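Local coordinates for amine oxidase domain-containing protein (PDB 3NRN) that binds AMP in a nucleotide pocket and is probably an oxidoreductase of the flavin-containing amine oxidase kind, at residues A[207-220]-A[223-235]. Numbering follows the deposited sequence.
Sequences LTRKEVVEINIEEK and YTRDNEEYSFDVA. With AMP (adenosine monophosphate), chain B.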
loop_
_atom_site.group_PDB
_atom_site.type_symbol
_atom_site.label_atom_id
_atom_site.label_comp_id
_atom_site.label_asym_id
_atom_site.label_seq_id
_atom_site.Cartn_x
_atom_site.Cartn_y
_atom_site.Cartn_z
ATOM N N LEU A 207 9.612 18.334 -11.258
ATOM C CA LEU A 207 10.608 19.186 -10.625
ATOM C C LEU A 207 10.942 18.783 -9.192
ATOM O O LEU A 207 10.108 18.893 -8.289
ATOM C CB LEU A 207 10.116 20.635 -10.663
ATOM C CG LEU A 207 9.578 21.061 -12.035
ATOM C CD1 LEU A 207 8.952 22.442 -11.950
ATOM C CD2 LEU A 207 10.710 21.041 -13.054
ATOM N N THR A 208 12.171 18.314 -8.992
ATOM C CA THR A 208 12.624 17.902 -7.669
ATOM C C THR A 208 13.162 19.104 -6.891
ATOM O O THR A 208 13.463 20.153 -7.463
ATOM C CB THR A 208 13.727 16.832 -7.756
ATOM O OG1 THR A 208 14.759 17.282 -8.640
ATOM C CG2 THR A 208 13.155 15.512 -8.259
ATOM N N ARG A 209 13.279 18.936 -5.581
ATOM C CA ARG A 209 13.747 20.000 -4.704
ATOM C C ARG A 209 12.799 21.193 -4.757
ATOM O O ARG A 209 13.223 22.344 -4.659
ATOM C CB ARG A 209 15.171 20.434 -5.078
ATOM C CG ARG A 209 16.227 19.371 -4.794
ATOM C CD ARG A 209 17.635 19.965 -4.815
ATOM N NE ARG A 209 18.661 18.984 -4.463
ATOM C CZ ARG A 209 19.086 18.015 -5.268
ATOM N NH1 ARG A 209 18.583 17.888 -6.488
ATOM N NH2 ARG A 209 20.012 17.160 -4.849
ATOM N N LYS A 210 11.511 20.906 -4.928
ATOM C CA LYS A 210 10.487 21.944 -4.960
ATOM C C LYS A 210 9.531 21.634 -3.820
ATOM O O LYS A 210 8.673 20.759 -3.937
ATOM C CB LYS A 210 9.729 21.932 -6.290
ATOM C CG LYS A 210 10.571 22.319 -7.483
ATOM C CD LYS A 210 11.091 23.739 -7.348
ATOM C CE LYS A 210 12.151 24.022 -8.393
ATOM N NZ LYS A 210 12.846 25.310 -8.131
ATOM N N GLU A 211 9.697 22.343 -2.710
ATOM C CA GLU A 211 8.854 22.126 -1.549
ATOM C C GLU A 211 7.669 23.067 -1.582
ATOM O O GLU A 211 7.838 24.282 -1.502
ATOM C CB GLU A 211 9.643 22.374 -0.268
ATOM C CG GLU A 211 8.855 22.083 0.991
ATOM C CD GLU A 211 9.548 22.587 2.234
ATOM O OE1 GLU A 211 10.795 22.582 2.253
ATOM O OE2 GLU A 211 8.849 22.976 3.194
ATOM N N VAL A 212 6.470 22.514 -1.702
ATOM C CA VAL A 212 5.280 23.349 -1.719
ATOM C C VAL A 212 4.997 23.851 -0.306
ATOM O O VAL A 212 5.051 23.085 0.655
ATOM C CB VAL A 212 4.054 22.565 -2.239
ATOM C CG1 VAL A 212 2.803 23.451 -2.191
ATOM C CG2 VAL A 212 4.310 22.102 -3.654
ATOM N N VAL A 213 4.705 25.141 -0.175
ATOM C CA VAL A 213 4.414 25.708 1.136
ATOM C C VAL A 213 3.013 26.295 1.195
ATOM O O VAL A 213 2.527 26.665 2.259
ATOM C CB VAL A 213 5.432 26.812 1.516
ATOM C CG1 VAL A 213 6.841 26.241 1.490
ATOM C CG2 VAL A 213 5.321 27.984 0.567
ATOM N N GLU A 214 2.348 26.358 0.050
ATOM C CA GLU A 214 1.016 26.926 0.019
ATOM C C GLU A 214 0.234 26.540 -1.217
ATOM O O GLU A 214 0.720 26.684 -2.339
ATOM C CB GLU A 214 1.109 28.452 0.078
ATOM C CG GLU A 214 -0.225 29.163 0.271
ATOM C CD GLU A 214 -0.111 30.665 0.051
ATOM O OE1 GLU A 214 0.929 31.245 0.439
ATOM O OE2 GLU A 214 -1.059 31.266 -0.499
ATOM N N ILE A 215 -0.979 26.039 -1.008
ATOM C CA ILE A 215 -1.861 25.697 -2.118
ATOM C C ILE A 215 -2.968 26.722 -1.919
ATOM O O ILE A 215 -3.848 26.539 -1.079
ATOM C CB ILE A 215 -2.447 24.269 -1.996
ATOM C CG1 ILE A 215 -1.320 23.236 -1.996
ATOM C CG2 ILE A 215 -3.397 23.997 -3.154
ATOM C CD1 ILE A 215 -1.795 21.789 -1.820
ATOM N N ASN A 216 -2.899 27.819 -2.666
ATOM C CA ASN A 216 -3.886 28.877 -2.520
ATOM C C ASN A 216 -5.135 28.602 -3.349
ATOM O O ASN A 216 -5.118 28.724 -4.568
ATOM C CB ASN A 216 -3.276 30.222 -2.917
ATOM C CG ASN A 216 -4.175 31.394 -2.564
ATOM O OD1 ASN A 216 -5.392 31.337 -2.755
ATOM N ND2 ASN A 216 -3.577 32.469 -2.056
ATOM N N ILE A 217 -6.216 28.239 -2.666
ATOM C CA ILE A 217 -7.497 27.924 -3.305
ATOM C C ILE A 217 -8.162 29.085 -4.034
ATOM O O ILE A 217 -8.720 28.908 -5.112
ATOM C CB ILE A 217 -8.504 27.371 -2.270
ATOM C CG1 ILE A 217 -7.969 26.065 -1.699
ATOM C CG2 ILE A 217 -9.860 27.145 -2.909
ATOM C CD1 ILE A 217 -7.586 25.086 -2.752
ATOM N N GLU A 218 -8.119 30.269 -3.441
ATOM C CA GLU A 218 -8.725 31.432 -4.072
ATOM C C GLU A 218 -7.995 31.840 -5.356
ATOM O O GLU A 218 -8.627 32.114 -6.376
ATOM C CB GLU A 218 -8.749 32.603 -3.088
ATOM C CG GLU A 218 -9.671 32.383 -1.898
ATOM C CD GLU A 218 -9.683 33.562 -0.941
ATOM O OE1 GLU A 218 -9.893 34.702 -1.407
ATOM O OE2 GLU A 218 -9.490 33.351 0.275
ATOM N N GLU A 219 -6.666 31.867 -5.311
ATOM C CA GLU A 219 -5.876 32.259 -6.480
ATOM C C GLU A 219 -5.666 31.090 -7.422
ATOM O O GLU A 219 -5.405 31.273 -8.614
ATOM C CB GLU A 219 -4.484 32.753 -6.066
ATOM C CG GLU A 219 -4.425 33.852 -5.020
ATOM C CD GLU A 219 -2.991 34.286 -4.744
ATOM O OE1 GLU A 219 -2.122 33.401 -4.599
ATOM O OE2 GLU A 219 -2.730 35.505 -4.666
ATOM N N LYS A 220 -5.770 29.887 -6.871
ATOM C CA LYS A 220 -5.537 28.667 -7.626
ATOM C C LYS A 220 -4.076 28.698 -8.074
ATOM O O LYS A 220 -3.756 28.599 -9.260
ATOM C CB LYS A 220 -6.486 28.561 -8.828
ATOM C CG LYS A 220 -7.959 28.489 -8.433
ATOM C CD LYS A 220 -8.846 28.020 -9.587
ATOM C CE LYS A 220 -8.693 26.529 -9.852
ATOM N NZ LYS A 220 -9.566 26.065 -10.974
ATOM N N TYR A 223 2.537 27.657 -4.276
ATOM C CA TYR A 223 3.786 28.361 -3.989
ATOM C C TYR A 223 4.803 27.413 -3.376
ATOM O O TYR A 223 4.460 26.559 -2.557
ATOM C CB TYR A 223 3.535 29.503 -3.002
ATOM C CG TYR A 223 2.670 30.606 -3.540
ATOM C CD1 TYR A 223 3.234 31.781 -4.023
ATOM C CD2 TYR A 223 1.286 30.467 -3.598
ATOM C CE1 TYR A 223 2.447 32.792 -4.557
ATOM C CE2 TYR A 223 0.485 31.475 -4.130
ATOM C CZ TYR A 223 1.074 32.633 -4.609
ATOM O OH TYR A 223 0.297 33.636 -5.141
ATOM N N THR A 224 6.058 27.578 -3.767
ATOM C CA THR A 224 7.126 26.739 -3.249
ATOM C C THR A 224 7.984 27.544 -2.278
ATOM O O THR A 224 7.949 28.776 -2.279
ATOM C CB THR A 224 8.013 26.238 -4.382
ATOM O OG1 THR A 224 8.522 27.361 -5.110
ATOM C CG2 THR A 224 7.217 25.351 -5.325
ATOM N N ARG A 225 8.753 26.844 -1.456
ATOM C CA ARG A 225 9.623 27.493 -0.482
ATOM C C ARG A 225 10.529 28.522 -1.171
ATOM O O ARG A 225 10.772 29.603 -0.634
ATOM C CB ARG A 225 10.481 26.441 0.234
ATOM C CG ARG A 225 11.462 27.011 1.259
ATOM C CD ARG A 225 10.897 27.006 2.673
ATOM N NE ARG A 225 11.077 25.717 3.344
ATOM C CZ ARG A 225 12.045 25.450 4.220
ATOM N NH1 ARG A 225 12.934 26.378 4.550
ATOM N NH2 ARG A 225 12.123 24.246 4.774
ATOM N N ASP A 226 11.011 28.190 -2.368
ATOM C CA ASP A 226 11.905 29.088 -3.104
ATOM C C ASP A 226 11.195 30.152 -3.945
ATOM O O ASP A 226 11.763 30.690 -4.895
ATOM C CB ASP A 226 12.878 28.270 -3.969
ATOM C CG ASP A 226 12.168 27.381 -4.976
ATOM O OD1 ASP A 226 11.175 26.724 -4.604
ATOM O OD2 ASP A 226 12.613 27.331 -6.138
ATOM N N ASN A 227 9.951 30.445 -3.580
ATOM C CA ASN A 227 9.127 31.464 -4.236
ATOM C C ASN A 227 8.688 31.273 -5.687
ATOM O O ASN A 227 8.430 32.254 -6.383
ATOM C CB ASN A 227 9.795 32.839 -4.123
ATOM C CG ASN A 227 9.893 33.330 -2.695
ATOM O OD1 ASN A 227 9.126 32.915 -1.825
ATOM N ND2 ASN A 227 10.825 34.245 -2.450
ATOM N N GLU A 228 8.609 30.042 -6.172
ATOM C CA GLU A 228 8.141 29.870 -7.543
ATOM C C GLU A 228 6.622 29.765 -7.547
ATOM O O GLU A 228 6.032 29.242 -6.601
ATOM C CB GLU A 228 8.767 28.636 -8.182
ATOM C CG GLU A 228 10.227 28.839 -8.520
ATOM C CD GLU A 228 10.784 27.726 -9.361
ATOM O OE1 GLU A 228 10.874 26.589 -8.854
ATOM O OE2 GLU A 228 11.122 27.990 -10.534
ATOM N N GLU A 229 6.000 30.280 -8.605
ATOM C CA GLU A 229 4.540 30.271 -8.753
ATOM C C GLU A 229 4.056 29.345 -9.851
ATOM O O GLU A 229 4.558 29.396 -10.975
ATOM C CB GLU A 229 4.015 31.675 -9.067
ATOM C CG GLU A 229 4.409 32.713 -8.058
ATOM C CD GLU A 229 4.507 32.113 -6.685
ATOM O OE1 GLU A 229 3.711 31.192 -6.402
ATOM O OE2 GLU A 229 5.365 32.554 -5.890
ATOM N N TYR A 230 3.061 28.523 -9.520
ATOM C CA TYR A 230 2.473 27.584 -10.471
ATOM C C TYR A 230 0.957 27.659 -10.358
ATOM O O TYR A 230 0.390 27.208 -9.368
ATOM C CB TYR A 230 2.920 26.156 -10.154
ATOM C CG TYR A 230 4.415 25.969 -10.176
ATOM C CD1 TYR A 230 5.089 25.706 -11.367
ATOM C CD2 TYR A 230 5.161 26.072 -9.003
ATOM C CE1 TYR A 230 6.471 25.546 -11.391
ATOM C CE2 TYR A 230 6.536 25.917 -9.014
ATOM C CZ TYR A 230 7.188 25.651 -10.210
ATOM O OH TYR A 230 8.557 25.488 -10.215
ATOM N N SER A 231 0.303 28.241 -11.356
ATOM C CA SER A 231 -1.153 28.335 -11.347
ATOM C C SER A 231 -1.722 26.971 -11.772
ATOM O O SER A 231 -1.074 26.230 -12.502
ATOM C CB SER A 231 -1.608 29.428 -12.315
ATOM O OG SER A 231 -1.064 29.202 -13.604
ATOM N N PHE A 232 -2.926 26.640 -11.320
ATOM C CA PHE A 232 -3.512 25.354 -11.669
ATOM C C PHE A 232 -5.024 25.395 -11.864
ATOM O O PHE A 232 -5.706 26.274 -11.335
ATOM C CB PHE A 232 -3.184 24.327 -10.573
ATOM C CG PHE A 232 -3.878 24.596 -9.250
ATOM C CD1 PHE A 232 -5.186 24.170 -9.029
ATOM C CD2 PHE A 232 -3.221 25.287 -8.234
ATOM C CE1 PHE A 232 -5.826 24.429 -7.810
ATOM C CE2 PHE A 232 -3.848 25.550 -7.027
ATOM C CZ PHE A 232 -5.157 25.118 -6.813
ATOM N N ASP A 233 -5.536 24.436 -12.636
ATOM C CA ASP A 233 -6.981 24.307 -12.842
ATOM C C ASP A 233 -7.421 23.275 -11.803
ATOM O O ASP A 233 -8.508 23.356 -11.239
ATOM C CB ASP A 233 -7.288 23.815 -14.262
ATOM C CG ASP A 233 -6.949 24.856 -15.319
ATOM O OD1 ASP A 233 -7.424 26.003 -15.187
ATOM O OD2 ASP A 233 -6.209 24.537 -16.272
ATOM N N VAL A 234 -6.528 22.319 -11.551
ATOM C CA VAL A 234 -6.735 21.261 -10.580
ATOM C C VAL A 234 -5.405 20.953 -9.890
ATOM O O VAL A 234 -4.343 20.990 -10.514
ATOM C CB VAL A 234 -7.254 19.966 -11.255
ATOM C CG1 VAL A 234 -7.131 18.794 -10.299
ATOM C CG2 VAL A 234 -8.708 20.142 -11.665
ATOM N N ALA A 235 -5.471 20.660 -8.598
ATOM C CA ALA A 235 -4.281 20.324 -7.832
ATOM C C ALA A 235 -4.486 18.942 -7.221
ATOM O O ALA A 235 -5.533 18.673 -6.625
ATOM C CB ALA A 235 -4.050 21.363 -6.731
HETATM P P AMP B . 4.429 9.041 -0.433
HETATM O O1P AMP B . 3.067 9.326 -1.033
HETATM O O2P AMP B . 4.383 9.309 1.070
HETATM O O3P AMP B . 5.043 7.773 -0.876
HETATM O "O5'" AMP B . 5.227 10.285 -1.043
HETATM C "C5'" AMP B . 4.649 11.593 -0.977
HETATM C "C4'" AMP B . 5.728 12.469 -1.599
HETATM O "O4'" AMP B . 5.532 13.851 -1.285
HETATM C "C3'" AMP B . 7.145 12.128 -1.165
HETATM O "O3'" AMP B . 7.848 11.904 -2.404
HETATM C "C2'" AMP B . 7.600 13.407 -0.433
HETATM O "O2'" AMP B . 9.002 13.729 -0.524
HETATM C "C1'" AMP B . 6.779 14.453 -1.164
HETATM N N9 AMP B . 6.438 15.653 -0.375
HETATM C C8 AMP B . 6.070 15.713 0.932
HETATM N N7 AMP B . 5.754 16.993 1.260
HETATM C C5 AMP B . 5.848 17.730 0.144
HETATM C C6 AMP B . 5.653 19.152 -0.168
HETATM N N6 AMP B . 5.274 19.993 0.833
HETATM N N1 AMP B . 5.861 19.528 -1.454
HETATM C C2 AMP B . 6.204 18.621 -2.433
HETATM N N3 AMP B . 6.458 17.306 -2.211
HETATM C C4 AMP B . 6.294 16.845 -0.946
HETATM O O HOH W 1 11.411 24.788 -2.955
HETATM O O HOH W 2 -9.059 26.924 -13.481
#
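K210 reaches across to the turn between two strands, its side chain running past T224 to meet D226 and E228 with its end. CB lies 4.4 Å from T224 CG2; CG follows anti to the carbonyl carbon (chi1 -67°), and a bend at chi2 (-62°) swings the chain toward the acids. CD already lies 3.2 Å from E228 OE1, CE runs beside the same carboxylate, and NZ bridges two acids, donating to D226 OD2 on its syn side at 2.8 Å and to E228 OE1 in a very short bond of 2.5 Å. D226 OD1 accepts from T224 OG1, which comes from above the carboxylate plane, and from a water that also accepts from E211 N. With an alanine here, the carboxylates of D226 and E228 would probably lose their shared cation and face each other as like charges. Beside this network, R225 N donates to E211 O, while the R225 guanidinium makes only weak bonds to E211 OE1, the two planes perpendicular.

Farther along, Y223 pairs with E214 through two backbone atoms: Y223 N donates to E214 O at 2.8 Å, and Y223 O takes V213 N and, weakly, E214 N. The Y223 hydroxyl donates to E219 OE1 at the ring edge, nearly in plane, in a very short bond of 2.5 Å. K220 CB lies over one face of the F232 ring in a CH-pi contact (4.3 Å to the centroid), A235 CB over the opposite face, and K220 NZ donates to D233 O at 2.9 Å. V213 and E214 both face Y223, a classic beta bulge in the antiparallel hairpin, and V212 just before it, whose N and O grip the adenine through AMP N1 and N6, lines the nucleotide pocket of the Rossmann-type fold.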